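Local atomic coordinates of Mll8374 protein (Mesorhizobium loti, PDB entry 3B5E), a protein that probably hydrolyses carboxylic ester bonds as a serine esterase of the alpha/beta-hydrolase fold. Residues Leu128-Pro133 and Val180-Arg185. Sequence-based numbering, arbitrary orientation. Where two conformers were deposited one is given.
Sequences LMLLHP and VTLLSR
Met129 and Leu130 reach across to Leu182 and Leu183, joining two helices on one face of the central sheet of an alpha/beta-hydrolase fold. The C-terminal ends of helix 120-131, which probably follows the nucleophile elbow, and helix 176-185 meet here, and the contact is purely apolar. Backbones stay well apart, with Leu130 CA and Leu183 CA at 8.7 Å, so methyl groups do the bridging. The enclosed part lies toward the sheet. There the selenomethionine methyl of Met129, CE, comes to 4.2 Å from Leu183 CD2; the terminal torsion of Met129 (chi3 46°) leaves CE, rather than SE, as the atom nearest Leu183. Strand 160-166 floors the pair through Thr161, which touches both side chains, and Ile163, which touches Leu183; Val190 of strand 189-195 adds a further wall beside Leu183. Farther from the sheet the join is more open, though the methyl spacing is the same: Leu182 is partly exposed and a bound 1,2-ethanediol, probably from the crystallisation liquor, sits against its side chain. Leu182 holds CG anti to its backbone N (chi1 -179°), which carries the branch out toward Leu130. Leu130 CD1 spans both neighbours, lying 4.4 Å from Leu183 CD2. Its distance to Leu182 CD2 is 4.2 Å.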
loop_
_atom_site.group_PDB
_atom_site.type_symbol
_atom_site.label_atom_id
_atom_site.label_comp_id
_atom_site.label_asym_id
_atom_site.label_seq_id
_atom_site.Cartn_x
_atom_site.Cartn_y
_atom_site.Cartn_z
ATOM N N LEU A 128 7.714 -4.111 1.395
ATOM C CA LEU A 128 8.072 -4.372 0.017
ATOM C C LEU A 128 9.210 -3.453 -0.403
ATOM O O LEU A 128 10.178 -3.907 -1.018
ATOM C CB LEU A 128 6.847 -4.217 -0.888
ATOM C CG LEU A 128 7.010 -4.448 -2.396
ATOM C CD1 LEU A 128 7.439 -5.899 -2.733
ATOM C CD2 LEU A 128 5.720 -4.029 -3.105
HETATM N N MSE A 129 9.088 -2.161 -0.095
HETATM C CA MSE A 129 10.158 -1.195 -0.405
HETATM C C MSE A 129 11.508 -1.583 0.210
HETATM O O MSE A 129 12.540 -1.458 -0.434
HETATM C CB MSE A 129 9.798 0.224 0.081
HETATM C CG MSE A 129 8.637 0.863 -0.658
HETATM SE SE MSE A 129 8.028 2.505 0.289
HETATM C CE MSE A 129 9.721 3.203 0.576
ATOM N N LEU A 130 11.485 -2.055 1.455
ATOM C CA LEU A 130 12.716 -2.325 2.190
ATOM C C LEU A 130 13.318 -3.669 1.849
ATOM O O LEU A 130 14.532 -3.820 1.855
ATOM C CB LEU A 130 12.453 -2.205 3.683
ATOM C CG LEU A 130 12.233 -0.753 4.138
ATOM C CD1 LEU A 130 11.492 -0.752 5.456
ATOM C CD2 LEU A 130 13.564 0.013 4.212
ATOM N N LEU A 131 12.474 -4.629 1.503
ATOM C CA LEU A 131 12.924 -5.983 1.242
ATOM C C LEU A 131 13.134 -6.293 -0.256
ATOM O O LEU A 131 13.908 -7.190 -0.577
ATOM C CB LEU A 131 11.940 -6.977 1.852
ATOM C CG LEU A 131 11.795 -7.005 3.381
ATOM C CD1 LEU A 131 10.608 -7.851 3.797
ATOM C CD2 LEU A 131 13.068 -7.534 4.101
ATOM N N HIS A 132 12.446 -5.579 -1.154
ATOM C CA HIS A 132 12.470 -5.863 -2.579
ATOM C C HIS A 132 12.585 -4.587 -3.347
ATOM O O HIS A 132 11.627 -4.150 -3.950
ATOM C CB HIS A 132 11.231 -6.627 -2.988
ATOM C CG HIS A 132 11.145 -7.955 -2.324
ATOM N ND1 HIS A 132 11.825 -9.053 -2.788
ATOM C CD2 HIS A 132 10.554 -8.341 -1.168
ATOM C CE1 HIS A 132 11.604 -10.078 -1.982
ATOM N NE2 HIS A 132 10.862 -9.665 -0.975
ATOM N N PRO A 133 13.769 -3.971 -3.300
ATOM C CA PRO A 133 13.963 -2.714 -3.985
ATOM C C PRO A 133 13.895 -2.855 -5.513
ATOM O O PRO A 133 14.146 -3.924 -6.074
ATOM C CB PRO A 133 15.364 -2.293 -3.546
ATOM C CG PRO A 133 16.044 -3.564 -3.198
ATOM C CD PRO A 133 14.992 -4.414 -2.600
ATOM N N VAL A 180 8.793 7.555 9.814
ATOM C CA VAL A 180 9.358 8.714 9.082
ATOM C C VAL A 180 10.891 8.734 9.146
ATOM O O VAL A 180 11.549 8.933 8.135
ATOM C CB VAL A 180 8.801 10.076 9.592
ATOM C CG1 VAL A 180 9.597 11.253 8.974
ATOM C CG2 VAL A 180 7.289 10.148 9.281
ATOM N N THR A 181 11.410 8.525 10.343
ATOM C CA THR A 181 12.842 8.465 10.581
ATOM C C THR A 181 13.461 7.320 9.767
ATOM O O THR A 181 14.478 7.499 9.052
ATOM C CB THR A 181 13.131 8.320 12.106
ATOM O OG1 THR A 181 12.785 9.550 12.748
ATOM C CG2 THR A 181 14.643 8.007 12.374
ATOM N N LEU A 182 12.852 6.152 9.860
ATOM C CA LEU A 182 13.363 4.965 9.166
ATOM C C LEU A 182 13.445 5.168 7.652
ATOM O O LEU A 182 14.478 4.915 7.040
ATOM C CB LEU A 182 12.464 3.769 9.484
ATOM C CG LEU A 182 12.835 2.424 8.867
ATOM C CD1 LEU A 182 14.092 1.904 9.499
ATOM C CD2 LEU A 182 11.656 1.445 9.026
ATOM N N LEU A 183 12.345 5.593 7.034
ATOM C CA LEU A 183 12.290 5.705 5.580
ATOM C C LEU A 183 13.213 6.832 5.100
ATOM O O LEU A 183 13.907 6.670 4.107
ATOM C CB LEU A 183 10.854 5.889 5.101
ATOM C CG LEU A 183 9.885 4.717 5.404
ATOM C CD1 LEU A 183 8.435 5.039 4.966
ATOM C CD2 LEU A 183 10.345 3.409 4.754
ATOM N N SER A 184 13.218 7.946 5.837
ATOM C CA SER A 184 14.128 9.065 5.594
ATOM C C SER A 184 15.581 8.610 5.628
ATOM O O SER A 184 16.336 8.866 4.693
ATOM C CB SER A 184 13.918 10.191 6.624
ATOM O OG SER A 184 14.651 11.346 6.242
ATOM N N ARG A 185 15.962 7.920 6.697
ATOM C CA ARG A 185 17.332 7.440 6.849
ATOM C C ARG A 185 17.763 6.553 5.686
ATOM O O ARG A 185 18.930 6.594 5.294
ATOM C CB ARG A 185 17.542 6.671 8.149
ATOM C CG ARG A 185 17.623 7.546 9.391
ATOM C CD ARG A 185 17.721 6.713 10.655
ATOM N NE ARG A 185 18.794 5.727 10.581
#